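Local coordinates for putative uncharacterized protein (Cricetid herpesvirus 2, PDB 4ZKQ) that binds chemokines and probably acts as a herpesvirus decoy receptor that intercepts these host signals before they reach their cellular receptors, at residues 289-294 and 365-370; 92-97 and 134-139; 237-242 and 262-267; 27-32 and 341-346. One frame throughout, in Å; residues are numbered along the deposited sequence.

Interaction 1: 289-294 and 365-370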
loop_
_atom_site.group_PDB
_atom_site.type_symbol
_atom_site.label_atom_id
_atom_site.label_comp_id
_atom_site.label_asym_id
_atom_site.label_seq_id
_atom_site.Cartn_x
_atom_site.Cartn_y
_atom_site.Cartn_z
ATOM N N LYS A 289 -22.365 -1.006 24.736
ATOM C CA LYS A 289 -21.901 0.178 24.025
ATOM C C LYS A 289 -20.739 -0.155 23.087
ATOM O O LYS A 289 -20.567 0.485 22.049
ATOM C CB LYS A 289 -21.474 1.256 25.021
ATOM C CG LYS A 289 -22.537 1.591 26.062
ATOM C CD LYS A 289 -22.048 2.628 27.067
ATOM C CE LYS A 289 -20.885 2.114 27.909
ATOM N NZ LYS A 289 -21.213 0.849 28.627
ATOM N N GLN A 290 -19.942 -1.156 23.458
ATOM C CA GLN A 290 -18.790 -1.552 22.654
ATOM C C GLN A 290 -18.329 -2.980 22.939
ATOM O O GLN A 290 -18.643 -3.551 23.983
ATOM C CB GLN A 290 -17.625 -0.590 22.894
ATOM C CG GLN A 290 -17.002 -0.689 24.275
ATOM C CD GLN A 290 -15.925 0.350 24.498
ATOM O OE1 GLN A 290 -15.840 1.343 23.773
ATOM N NE2 GLN A 290 -15.093 0.128 25.504
ATOM N N ILE A 291 -17.590 -3.545 21.989
ATOM C CA ILE A 291 -16.911 -4.821 22.179
ATOM C C ILE A 291 -15.427 -4.555 22.389
ATOM O O ILE A 291 -14.830 -3.764 21.659
ATOM C CB ILE A 291 -17.075 -5.768 20.972
ATOM C CG1 ILE A 291 -18.531 -5.809 20.498
ATOM C CG2 ILE A 291 -16.574 -7.168 21.331
ATOM C CD1 ILE A 291 -18.718 -6.535 19.178
ATOM N N SER A 292 -14.837 -5.219 23.378
ATOM C CA SER A 292 -13.414 -5.079 23.661
ATOM C C SER A 292 -12.685 -6.399 23.462
ATOM O O SER A 292 -13.112 -7.443 23.960
ATOM C CB SER A 292 -13.200 -4.568 25.086
ATOM O OG SER A 292 -13.839 -3.317 25.264
ATOM N N TYR A 293 -11.591 -6.339 22.712
ATOM C CA TYR A 293 -10.733 -7.492 22.490
ATOM C C TYR A 293 -9.361 -7.223 23.073
ATOM O O TYR A 293 -8.840 -6.114 22.947
ATOM C CB TYR A 293 -10.593 -7.800 21.000
ATOM C CG TYR A 293 -11.890 -7.941 20.241
ATOM C CD1 TYR A 293 -12.601 -9.130 20.260
ATOM C CD2 TYR A 293 -12.381 -6.896 19.475
ATOM C CE1 TYR A 293 -13.775 -9.269 19.553
ATOM C CE2 TYR A 293 -13.554 -7.024 18.763
ATOM C CZ TYR A 293 -14.246 -8.213 18.805
ATOM O OH TYR A 293 -15.411 -8.343 18.098
ATOM N N THR A 294 -8.771 -8.236 23.694
ATOM C CA THR A 294 -7.407 -8.128 24.176
ATOM C C THR A 294 -6.580 -9.309 23.706
ATOM O O THR A 294 -7.103 -10.394 23.446
ATOM C CB THR A 294 -7.347 -8.039 25.719
ATOM O OG1 THR A 294 -7.773 -9.278 26.294
ATOM C CG2 THR A 294 -8.235 -6.914 26.221
ATOM N N VAL A 365 -14.102 -1.654 20.027
ATOM C CA VAL A 365 -14.906 -1.389 18.851
ATOM C C VAL A 365 -16.268 -0.863 19.272
ATOM O O VAL A 365 -17.049 -1.587 19.887
ATOM C CB VAL A 365 -15.100 -2.657 18.001
ATOM C CG1 VAL A 365 -15.878 -2.335 16.745
ATOM C CG2 VAL A 365 -13.757 -3.284 17.656
ATOM N N ARG A 366 -16.553 0.392 18.946
ATOM C CA ARG A 366 -17.854 0.969 19.258
ATOM C C ARG A 366 -18.905 0.350 18.344
ATOM O O ARG A 366 -18.681 0.199 17.141
ATOM C CB ARG A 366 -17.830 2.493 19.103
ATOM C CG ARG A 366 -19.063 3.194 19.655
ATOM C CD ARG A 366 -19.088 4.668 19.283
ATOM N NE ARG A 366 -20.403 5.062 18.778
ATOM C CZ ARG A 366 -21.364 5.635 19.501
ATOM N NH1 ARG A 366 -21.177 5.913 20.784
ATOM N NH2 ARG A 366 -22.521 5.940 18.931
ATOM N N VAL A 367 -20.042 -0.022 18.927
ATOM C CA VAL A 367 -21.131 -0.641 18.179
ATOM C C VAL A 367 -22.478 -0.094 18.647
ATOM O O VAL A 367 -22.570 0.514 19.713
ATOM C CB VAL A 367 -21.123 -2.179 18.332
ATOM C CG1 VAL A 367 -19.843 -2.769 17.756
ATOM C CG2 VAL A 367 -21.281 -2.574 19.795
ATOM N N GLU A 368 -23.517 -0.315 17.847
ATOM C CA GLU A 368 -24.862 0.145 18.185
ATOM C C GLU A 368 -25.602 -0.870 19.061
ATOM O O GLU A 368 -25.044 -1.898 19.448
ATOM C CB GLU A 368 -25.655 0.431 16.908
ATOM C CG GLU A 368 -25.237 1.719 16.214
ATOM C CD GLU A 368 -25.794 1.833 14.811
ATOM O OE1 GLU A 368 -26.756 1.102 14.488
ATOM O OE2 GLU A 368 -25.266 2.650 14.028
ATOM N N LYS A 369 -26.862 -0.569 19.368
ATOM C CA LYS A 369 -27.631 -1.318 20.362
ATOM C C LYS A 369 -27.940 -2.755 19.949
ATOM O O LYS A 369 -27.582 -3.702 20.652
ATOM C CB LYS A 369 -28.927 -0.579 20.671
ATOM N N HIS A 370 -28.618 -2.906 18.817
ATOM C CA HIS A 370 -29.094 -4.207 18.356
ATOM C C HIS A 370 -27.955 -5.222 18.219
ATOM O O HIS A 370 -26.806 -4.840 17.999
ATOM C CB HIS A 370 -29.823 -4.030 17.029
ATOM C CG HIS A 370 -30.407 -5.300 16.488
ATOM N ND1 HIS A 370 -29.879 -5.951 15.401
ATOM C CD2 HIS A 370 -31.465 -6.035 16.901
ATOM C CE1 HIS A 370 -30.596 -7.034 15.148
ATOM N NE2 HIS A 370 -31.560 -7.109 16.045
#
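Val365 sits at the heart of the packed side, bonded through its backbone to Ile291 and pressing a methyl against Tyr293. With chi1 at -177°, its CG1 lies anti to the backbone N, which leaves CG2 directed at the tyrosine; Val365 CG2 arrives at the edge of that ring, in its plane, 3.9 Å from Tyr293 CE2. Beside it, Ile291 CD1 and Val367 CG1 touch at 4.2 Å, the two side chains crossing at about a right angle. Two backbone bonds join Ile291 and Val365: Ile291 N to Val365 O is 2.9 Å, and Val365 N to Ile291 O is 2.8 Å. This is the end of an antiparallel pairing between the two inner strands of a four-stranded sheet. Tyr394, Leu396 and Leu400 from the last part of the chain cover Val365 and Tyr293. Val367 lies past the strand end yet adds a longer bond, Val367 N to Lys289 O at 3.2 Å. On the other face Gln290 CB comes within 3.2 Å of Val365 O, and its side chain runs on over Arg362 and Asp364. The contact is loosest at exposed Lys289 and Arg366, where Arg366 CG lies 3.9 Å from Lys289 O.

Interaction 2: 92-97 and 134-139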
loop_
_atom_site.group_PDB
_atom_site.type_symbol
_atom_site.label_atom_id
_atom_site.label_comp_id
_atom_site.label_asym_id
_atom_site.label_seq_id
_atom_site.Cartn_x
_atom_site.Cartn_y
_atom_site.Cartn_z
ATOM N N GLY A 92 8.703 11.188 -9.242
ATOM C CA GLY A 92 9.885 10.559 -9.800
ATOM C C GLY A 92 10.984 11.554 -10.072
ATOM O O GLY A 92 10.721 12.724 -10.356
ATOM N N LYS A 93 12.219 11.085 -9.968
ATOM C CA LYS A 93 13.375 11.912 -10.272
ATOM C C LYS A 93 13.825 11.665 -11.704
ATOM O O LYS A 93 14.062 10.524 -12.099
ATOM C CB LYS A 93 14.519 11.633 -9.301
ATOM C CG LYS A 93 15.789 12.365 -9.679
ATOM C CD LYS A 93 16.605 12.748 -8.469
ATOM C CE LYS A 93 17.885 13.447 -8.881
ATOM N NZ LYS A 93 18.757 12.558 -9.699
ATOM N N TRP A 94 13.933 12.749 -12.468
ATOM C CA TRP A 94 14.289 12.694 -13.881
ATOM C C TRP A 94 15.691 13.254 -14.088
ATOM O O TRP A 94 15.957 14.403 -13.757
ATOM C CB TRP A 94 13.280 13.484 -14.717
ATOM C CG TRP A 94 13.538 13.436 -16.192
ATOM C CD1 TRP A 94 14.214 14.359 -16.939
ATOM C CD2 TRP A 94 13.121 12.410 -17.103
ATOM N NE1 TRP A 94 14.242 13.971 -18.258
ATOM C CE2 TRP A 94 13.579 12.779 -18.385
ATOM C CE3 TRP A 94 12.405 11.220 -16.960
ATOM C CZ2 TRP A 94 13.344 11.997 -19.513
ATOM C CZ3 TRP A 94 12.171 10.444 -18.081
ATOM C CH2 TRP A 94 12.641 10.836 -19.343
ATOM N N GLU A 95 16.590 12.432 -14.613
ATOM C CA GLU A 95 17.941 12.892 -14.917
ATOM C C GLU A 95 18.564 11.951 -15.929
ATOM O O GLU A 95 18.971 10.841 -15.596
ATOM C CB GLU A 95 18.794 12.975 -13.647
ATOM C CG GLU A 95 20.177 13.574 -13.871
ATOM C CD GLU A 95 20.859 14.002 -12.581
ATOM O OE1 GLU A 95 20.246 13.878 -11.500
ATOM O OE2 GLU A 95 22.015 14.469 -12.652
ATOM N N CYS A 96 18.588 12.394 -17.179
ATOM C CA CYS A 96 19.119 11.598 -18.271
ATOM C C CYS A 96 20.638 11.697 -18.318
ATOM O O CYS A 96 21.181 12.799 -18.228
ATOM C CB CYS A 96 18.537 12.067 -19.601
ATOM S SG CYS A 96 16.833 11.580 -19.891
ATOM N N PRO A 97 21.333 10.553 -18.449
ATOM C CA PRO A 97 22.765 10.613 -18.765
ATOM C C PRO A 97 23.058 11.508 -19.971
ATOM O O PRO A 97 22.163 11.778 -20.775
ATOM C CB PRO A 97 23.117 9.156 -19.070
ATOM C CG PRO A 97 22.151 8.357 -18.273
ATOM C CD PRO A 97 20.897 9.181 -18.122
ATOM N N ARG A 134 15.206 17.769 -10.955
ATOM C CA ARG A 134 14.070 17.715 -11.857
ATOM C C ARG A 134 13.169 16.549 -11.455
ATOM O O ARG A 134 13.598 15.392 -11.471
ATOM C CB ARG A 134 14.554 17.561 -13.298
ATOM C CG ARG A 134 13.508 17.839 -14.351
ATOM C CD ARG A 134 13.159 19.321 -14.419
ATOM N NE ARG A 134 12.287 19.599 -15.553
ATOM C CZ ARG A 134 11.442 20.621 -15.637
ATOM N NH1 ARG A 134 11.332 21.492 -14.642
ATOM N NH2 ARG A 134 10.702 20.768 -16.726
ATOM N N LEU A 135 11.929 16.859 -11.081
ATOM C CA LEU A 135 10.969 15.841 -10.665
ATOM C C LEU A 135 9.736 15.834 -11.556
ATOM O O LEU A 135 9.355 16.871 -12.099
ATOM C CB LEU A 135 10.525 16.077 -9.223
ATOM C CG LEU A 135 11.608 16.149 -8.148
ATOM C CD1 LEU A 135 10.984 16.470 -6.804
ATOM C CD2 LEU A 135 12.391 14.857 -8.078
ATOM N N PHE A 136 9.107 14.668 -11.690
ATOM C CA PHE A 136 7.794 14.586 -12.319
ATOM C C PHE A 136 6.798 13.996 -11.322
ATOM O O PHE A 136 7.181 13.241 -10.429
ATOM C CB PHE A 136 7.837 13.757 -13.610
ATOM C CG PHE A 136 8.251 12.316 -13.423
ATOM C CD1 PHE A 136 7.313 11.336 -13.140
ATOM C CD2 PHE A 136 9.577 11.938 -13.581
ATOM C CE1 PHE A 136 7.692 10.012 -12.989
ATOM C CE2 PHE A 136 9.966 10.620 -13.423
ATOM C CZ PHE A 136 9.022 9.654 -13.135
ATOM N N PHE A 137 5.526 14.354 -11.454
ATOM C CA PHE A 137 4.516 13.796 -10.561
ATOM C C PHE A 137 3.135 13.652 -11.179
ATOM O O PHE A 137 2.819 14.261 -12.207
ATOM C CB PHE A 137 4.421 14.646 -9.283
ATOM C CG PHE A 137 3.854 16.024 -9.502
ATOM C CD1 PHE A 137 4.683 17.085 -9.817
ATOM C CD2 PHE A 137 2.491 16.261 -9.368
ATOM C CE1 PHE A 137 4.165 18.358 -10.011
ATOM C CE2 PHE A 137 1.968 17.537 -9.562
ATOM C CZ PHE A 137 2.813 18.581 -9.882
ATOM N N ALA A 138 2.324 12.808 -10.549
ATOM C CA ALA A 138 0.939 12.596 -10.954
ATOM C C ALA A 138 0.151 12.118 -9.758
ATOM O O ALA A 138 0.679 11.410 -8.902
ATOM C CB ALA A 138 0.843 11.591 -12.081
ATOM N N LYS A 139 -1.118 12.503 -9.712
ATOM C CA LYS A 139 -2.000 12.132 -8.617
ATOM C C LYS A 139 -3.050 11.140 -9.094
ATOM O O LYS A 139 -3.610 11.298 -10.179
ATOM C CB LYS A 139 -2.658 13.385 -8.036
ATOM C CG LYS A 139 -3.561 13.121 -6.858
ATOM C CD LYS A 139 -3.960 14.436 -6.205
ATOM C CE LYS A 139 -5.080 14.246 -5.203
ATOM N NZ LYS A 139 -5.662 15.548 -4.795
HETATM O O HOH W 1 16.797 15.902 -11.554
#
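The Phe136 ring lies flat against the backbone of Gly92, whose CA stands over one face, 3.7 Å from the ring centroid and 19° off the normal: a CH-pi contact. At the edge of the same ring is Trp94 CB, 4.2 Å from Phe136 CD2, and in turn Phe136 CE2 lies at the edge of the indole, which also meets Phe121 edge-to-face. What folds the phenyl back across the glycine is its first torsion, chi1 62°, with CG held between the backbone N and the carbonyl carbon. A cross-strand Gly-Phe pair of this kind, the aromatic covering a bare backbone, is known from antiparallel sheets as aromatic rescue of glycine; here it joins strands 85-94 and 132-143 inside a seven-stranded mixed sheet. Gly92 and Phe136 exchange two backbone bonds; Phe136 N to Gly92 O, 2.9 Å, and Trp94 N to Arg134 O, 2.8 Å, flank the pair Lys93 and Leu135, where Leu135 CD2 rests 3.8 Å from Lys93 CA. At Trp94 and Arg134 the direct bonding ends, and a water donates to Trp94 O. Arg134 sends its guanidinium away to a salt bridge with Glu104. On the face of Lys93 and Leu135, Lys93 NZ forms a salt bridge with Glu95 OE1 at 2.7 Å.

Interaction 3: 237-242 and 262-267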
loop_
_atom_site.group_PDB
_atom_site.type_symbol
_atom_site.label_atom_id
_atom_site.label_comp_id
_atom_site.label_asym_id
_atom_site.label_seq_id
_atom_site.Cartn_x
_atom_site.Cartn_y
_atom_site.Cartn_z
ATOM N N VAL A 237 1.535 -11.729 -5.731
ATOM C CA VAL A 237 1.699 -11.785 -7.177
ATOM C C VAL A 237 0.588 -11.004 -7.849
ATOM O O VAL A 237 -0.594 -11.297 -7.663
ATOM C CB VAL A 237 1.701 -13.233 -7.706
ATOM C CG1 VAL A 237 1.790 -13.243 -9.226
ATOM C CG2 VAL A 237 2.859 -14.013 -7.112
ATOM N N LEU A 238 0.980 -9.999 -8.620
ATOM C CA LEU A 238 0.039 -9.225 -9.416
ATOM C C LEU A 238 -0.010 -9.802 -10.813
ATOM O O LEU A 238 1.030 -10.076 -11.407
ATOM C CB LEU A 238 0.450 -7.760 -9.491
ATOM C CG LEU A 238 1.007 -7.112 -8.229
ATOM C CD1 LEU A 238 1.397 -5.680 -8.526
ATOM C CD2 LEU A 238 -0.001 -7.168 -7.114
ATOM N N LEU A 239 -1.214 -9.977 -11.339
ATOM C CA LEU A 239 -1.380 -10.345 -12.732
ATOM C C LEU A 239 -2.094 -9.205 -13.438
ATOM O O LEU A 239 -3.243 -8.897 -13.132
ATOM C CB LEU A 239 -2.154 -11.655 -12.862
ATOM C CG LEU A 239 -2.181 -12.253 -14.272
ATOM C CD1 LEU A 239 -0.776 -12.554 -14.786
ATOM C CD2 LEU A 239 -3.040 -13.508 -14.294
ATOM N N THR A 240 -1.387 -8.572 -14.369
ATOM C CA THR A 240 -1.838 -7.332 -14.975
ATOM C C THR A 240 -1.868 -7.404 -16.495
ATOM O O THR A 240 -0.885 -7.804 -17.114
ATOM C CB THR A 240 -0.924 -6.165 -14.568
ATOM O OG1 THR A 240 -0.744 -6.170 -13.147
ATOM C CG2 THR A 240 -1.531 -4.845 -15.002
ATOM N N ALA A 241 -2.991 -6.992 -17.082
ATOM C CA ALA A 241 -3.109 -6.823 -18.532
ATOM C C ALA A 241 -2.921 -5.363 -18.936
ATOM O O ALA A 241 -3.631 -4.486 -18.449
ATOM C CB ALA A 241 -4.464 -7.323 -19.014
ATOM N N LEU A 242 -1.958 -5.110 -19.815
ATOM C CA LEU A 242 -1.784 -3.798 -20.431
ATOM C C LEU A 242 -2.338 -3.812 -21.849
ATOM O O LEU A 242 -2.278 -4.835 -22.522
ATOM C CB LEU A 242 -0.313 -3.400 -20.473
ATOM C CG LEU A 242 0.420 -3.338 -19.131
ATOM C CD1 LEU A 242 1.814 -2.791 -19.349
ATOM C CD2 LEU A 242 -0.341 -2.492 -18.139
ATOM N N VAL A 262 -5.815 -3.605 -16.830
ATOM C CA VAL A 262 -6.899 -4.332 -16.191
ATOM C C VAL A 262 -6.287 -5.378 -15.271
ATOM O O VAL A 262 -5.275 -5.988 -15.614
ATOM C CB VAL A 262 -7.825 -5.012 -17.234
ATOM C CG1 VAL A 262 -8.832 -5.923 -16.556
ATOM C CG2 VAL A 262 -8.546 -3.967 -18.063
ATOM N N HIS A 263 -6.883 -5.564 -14.094
ATOM C CA HIS A 263 -6.485 -6.642 -13.192
ATOM C C HIS A 263 -6.986 -7.985 -13.711
ATOM O O HIS A 263 -8.143 -8.100 -14.110
ATOM C CB HIS A 263 -7.040 -6.414 -11.781
ATOM C CG HIS A 263 -6.527 -5.178 -11.112
ATOM N ND1 HIS A 263 -5.198 -5.011 -10.771
ATOM C CD2 HIS A 263 -7.159 -4.055 -10.707
ATOM C CE1 HIS A 263 -5.039 -3.841 -10.197
ATOM N NE2 HIS A 263 -6.215 -3.231 -10.142
ATOM N N LEU A 264 -6.122 -8.997 -13.691
ATOM C CA LEU A 264 -6.517 -10.360 -14.051
ATOM C C LEU A 264 -6.589 -11.253 -12.810
ATOM O O LEU A 264 -5.907 -11.005 -11.817
ATOM C CB LEU A 264 -5.541 -10.946 -15.071
ATOM C CG LEU A 264 -5.385 -10.147 -16.365
ATOM C CD1 LEU A 264 -4.267 -10.738 -17.209
ATOM C CD2 LEU A 264 -6.693 -10.107 -17.147
ATOM N N ILE A 265 -7.419 -12.290 -12.879
ATOM C CA ILE A 265 -7.627 -13.205 -11.757
ATOM C C ILE A 265 -6.527 -14.265 -11.707
ATOM O O ILE A 265 -5.901 -14.565 -12.724
ATOM C CB ILE A 265 -9.004 -13.913 -11.854
ATOM C CG1 ILE A 265 -10.119 -12.904 -12.141
ATOM C CG2 ILE A 265 -9.312 -14.676 -10.568
ATOM C CD1 ILE A 265 -11.452 -13.544 -12.496
ATOM N N ASP A 266 -6.293 -14.829 -10.524
ATOM C CA ASP A 266 -5.337 -15.924 -10.371
ATOM C C ASP A 266 -5.775 -17.155 -11.174
ATOM O O ASP A 266 -6.968 -17.399 -11.353
ATOM C CB ASP A 266 -5.156 -16.288 -8.889
ATOM C CG ASP A 266 -6.476 -16.413 -8.137
ATOM O OD1 ASP A 266 -7.489 -16.813 -8.747
ATOM O OD2 ASP A 266 -6.499 -16.110 -6.924
ATOM N N SER A 267 -4.802 -17.920 -11.664
ATOM C CA SER A 267 -5.089 -19.104 -12.472
ATOM C C SER A 267 -5.847 -20.152 -11.663
ATOM O O SER A 267 -6.850 -20.701 -12.120
ATOM C CB SER A 267 -3.794 -19.701 -13.030
ATOM O OG SER A 267 -2.907 -20.073 -11.989
HETATM O O HOH W 2 -2.935 -6.388 -11.521
#
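Three backbone bonds join Leu239 and Ala241 to Val262 and Leu264. Ala241 and Val262 exchange both of theirs, Ala241 N to Val262 O and Val262 N to Ala241 O each spanning 2.9 Å; Leu264 N adds another to Leu239 O, also 2.9 Å long. Between them sit Thr240 and His263, a non-hydrogen-bonded pair whose side chains rise on the same face and are linked by a water. That water is 2.7 Å from Thr240 OG1 and 2.8 Å from His263 ND1, where it lies in the plane of the imidazole, and it gives a third, weak bond to Leu239 O. The threonine hydroxyl reaches it because chi1 of -49° places OG1 beside the backbone N. Strand 260-263 follows 233-244 as the second arm of an antiparallel hairpin with a long connection, and 233-244 pairs on its other flank with 206-223. Leu147, from a different sheet, packs on the Thr240 and His263 face. Apolar contacts occupy the opposite face. Leu264 CB touches Leu239 CD2 at 3.7 Å, while Leu264 CD1 reaches across to Ala241 CB at 3.9 Å, with Cys208 of strand 206-223 also against this leucine. Leu239 CD2 extends farther along, to 3.4 Å from Ile265 O, in a part of the chain that is poorly ordered.

Interaction 4: 27-32 and 341-346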
loop_
_atom_site.group_PDB
_atom_site.type_symbol
_atom_site.label_atom_id
_atom_site.label_comp_id
_atom_site.label_asym_id
_atom_site.label_seq_id
_atom_site.Cartn_x
_atom_site.Cartn_y
_atom_site.Cartn_z
ATOM N N LEU A 27 8.107 4.973 10.166
ATOM C CA LEU A 27 8.685 6.293 10.372
ATOM C C LEU A 27 7.971 6.986 11.523
ATOM O O LEU A 27 6.923 6.534 11.980
ATOM C CB LEU A 27 8.596 7.120 9.087
ATOM C CG LEU A 27 9.283 6.468 7.879
ATOM C CD1 LEU A 27 8.916 7.166 6.567
ATOM C CD2 LEU A 27 10.793 6.429 8.040
ATOM N N PHE A 28 8.552 8.084 11.990
ATOM C CA PHE A 28 7.968 8.856 13.077
ATOM C C PHE A 28 7.947 10.326 12.685
ATOM O O PHE A 28 8.828 11.088 13.072
ATOM C CB PHE A 28 8.778 8.636 14.366
ATOM C CG PHE A 28 8.075 9.068 15.633
ATOM C CD1 PHE A 28 6.708 9.286 15.667
ATOM C CD2 PHE A 28 8.802 9.256 16.797
ATOM C CE1 PHE A 28 6.082 9.678 16.838
ATOM C CE2 PHE A 28 8.180 9.648 17.966
ATOM C CZ PHE A 28 6.822 9.861 17.984
ATOM N N ARG A 29 6.955 10.740 11.903
ATOM C CA ARG A 29 6.963 12.108 11.418
ATOM C C ARG A 29 6.496 13.057 12.521
ATOM O O ARG A 29 5.727 12.690 13.414
ATOM C CB ARG A 29 6.107 12.271 10.161
ATOM C CG ARG A 29 4.649 11.976 10.308
ATOM C CD ARG A 29 3.994 12.220 8.961
ATOM N NE ARG A 29 2.716 11.535 8.806
ATOM C CZ ARG A 29 1.611 12.073 8.292
ATOM N NH1 ARG A 29 1.574 13.343 7.892
ATOM N NH2 ARG A 29 0.524 11.329 8.183
ATOM N N LYS A 30 7.001 14.280 12.442
ATOM C CA LYS A 30 6.788 15.305 13.453
ATOM C C LYS A 30 5.337 15.773 13.482
ATOM O O LYS A 30 4.771 15.999 14.552
ATOM C CB LYS A 30 7.733 16.476 13.160
ATOM C CG LYS A 30 7.805 17.564 14.203
ATOM C CD LYS A 30 9.023 18.454 13.949
ATOM C CE LYS A 30 8.964 19.124 12.580
ATOM N NZ LYS A 30 10.084 20.085 12.366
ATOM N N ASP A 31 4.742 15.898 12.298
ATOM C CA ASP A 31 3.392 16.435 12.138
ATOM C C ASP A 31 2.496 15.479 11.360
ATOM O O ASP A 31 2.543 15.412 10.128
ATOM C CB ASP A 31 3.448 17.788 11.428
ATOM C CG ASP A 31 2.079 18.436 11.275
ATOM O OD1 ASP A 31 1.080 17.914 11.811
ATOM O OD2 ASP A 31 2.010 19.488 10.617
ATOM N N ARG A 32 1.659 14.756 12.086
ATOM C CA ARG A 32 0.795 13.760 11.470
ATOM C C ARG A 32 -0.393 14.378 10.733
ATOM O O ARG A 32 -1.224 13.656 10.179
ATOM C CB ARG A 32 0.311 12.775 12.525
ATOM C CG ARG A 32 1.391 11.804 12.959
ATOM C CD ARG A 32 0.961 11.001 14.167
ATOM N NE ARG A 32 0.781 11.845 15.344
ATOM C CZ ARG A 32 1.742 12.148 16.212
ATOM N NH1 ARG A 32 2.975 11.678 16.056
ATOM N NH2 ARG A 32 1.464 12.929 17.250
ATOM N N ARG A 341 -0.400 7.404 18.903
ATOM C CA ARG A 341 -0.731 8.703 18.331
ATOM C C ARG A 341 -1.669 8.507 17.152
ATOM O O ARG A 341 -1.284 7.918 16.149
ATOM C CB ARG A 341 0.526 9.436 17.851
ATOM C CG ARG A 341 1.788 9.248 18.701
ATOM C CD ARG A 341 1.766 10.132 19.907
ATOM N NE ARG A 341 3.111 10.558 20.293
ATOM C CZ ARG A 341 3.871 9.977 21.219
ATOM N NH1 ARG A 341 3.456 8.905 21.882
ATOM N NH2 ARG A 341 5.066 10.479 21.485
ATOM N N ARG A 342 -2.889 9.008 17.267
ATOM C CA ARG A 342 -3.855 8.938 16.185
ATOM C C ARG A 342 -3.384 9.787 15.012
ATOM O O ARG A 342 -2.892 10.903 15.203
ATOM C CB ARG A 342 -5.215 9.410 16.680
ATOM C CG ARG A 342 -6.399 8.916 15.879
ATOM C CD ARG A 342 -7.700 9.425 16.493
ATOM N NE ARG A 342 -7.802 9.092 17.914
ATOM C CZ ARG A 342 -8.759 9.531 18.725
ATOM N NH1 ARG A 342 -9.714 10.332 18.268
ATOM N NH2 ARG A 342 -8.761 9.168 20.001
ATOM N N ILE A 343 -3.520 9.265 13.799
ATOM C CA ILE A 343 -3.004 9.972 12.635
ATOM C C ILE A 343 -3.997 11.021 12.139
ATOM O O ILE A 343 -3.610 12.162 11.854
ATOM C CB ILE A 343 -2.634 8.997 11.510
ATOM C CG1 ILE A 343 -1.352 8.260 11.899
ATOM C CG2 ILE A 343 -2.426 9.752 10.208
ATOM C CD1 ILE A 343 -0.850 7.257 10.885
ATOM N N MET A 344 -5.273 10.666 12.045
ATOM C CA MET A 344 -6.249 11.708 11.721
ATOM C C MET A 344 -6.889 12.281 12.975
ATOM O O MET A 344 -6.695 11.760 14.073
ATOM C CB MET A 344 -7.321 11.196 10.776
ATOM C CG MET A 344 -6.870 11.177 9.323
ATOM S SD MET A 344 -8.193 10.928 8.115
ATOM C CE MET A 344 -7.426 11.627 6.646
ATOM N N SER A 345 -7.654 13.353 12.797
ATOM C CA SER A 345 -8.205 14.118 13.918
ATOM C C SER A 345 -8.970 13.240 14.911
ATOM O O SER A 345 -8.705 13.276 16.113
ATOM C CB SER A 345 -9.121 15.231 13.394
ATOM O OG SER A 345 -9.752 15.913 14.457
ATOM N N LYS A 346 -9.908 12.447 14.402
ATOM C CA LYS A 346 -10.794 11.679 15.268
ATOM C C LYS A 346 -11.002 10.251 14.766
ATOM O O LYS A 346 -11.140 10.029 13.562
ATOM C CB LYS A 346 -12.140 12.390 15.380
ATOM C CG LYS A 346 -12.884 12.478 14.055
ATOM C CD LYS A 346 -14.146 13.311 14.171
ATOM C CE LYS A 346 -14.870 13.397 12.837
ATOM N NZ LYS A 346 -15.256 12.054 12.318
#
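Arg32 bends at chi3 (-65°), and this turn lays its guanidinium flat over Arg341, whose own chain kinks at chi2 (-80°) and carries its charged group off to the side. The result is a face-on contact with an aliphatic atom: Arg341 CB sits above the centre of the Arg32 guanidinium, 3.4 Å from Arg32 CZ. The two guanidinium planes stand 90° apart, and Arg32 NH2 comes to 4.2 Å from Arg341 NE, so like charges are close without stacking. Backbone carbonyls of Arg335, Arg336 and Val339 accept bonds from Arg341 and would be expected to ease that proximity. Here a loop that follows strand 23-26, the edge of the seven-stranded sheet near the start of the chain, meets strand 341-342, which pairs with 324-330 in a different sheet; a loop leading out of one sheet thus packs on the edge of another, mostly through side chains. Phe28 joins in edgewise, with Arg341 NH2 in the plane of its ring and 4.0 Å from Phe28 CZ. Arg29 lies deeper. One face of its guanidinium is covered by Arg32 CA, Asp53 forms a salt bridge with its NE, and its NH2 meets Ile343 CG2 at 3.9 Å. Arg32 O and Ile343 O, both acceptors, lie 3.3 Å apart, while Val329 of the adjoining strand packs against both Arg32 and Ile343.

Interaction 4 ties the beginning of the chain to a point some 310 residues later, and interactions 2 and 3 lie, in that order, within the loop it closes. Interaction 1 alternates with it, opening before 341-346 and closing after. Interaction 2 belongs to the seven-stranded sheet whose edge strand leads into 27-32; interactions 3 and 4 both reach the large mixed sheet, on opposite sides of the chain's centre, and interaction 1 lies in a separate four-stranded sheet. None touch: the centres of interactions 1 and 2 are 48 Å apart. Interaction 4 sets a loop against strand 341-342, whereas the others each pair strands within one sheet of this mainly beta chemokine-binding protein.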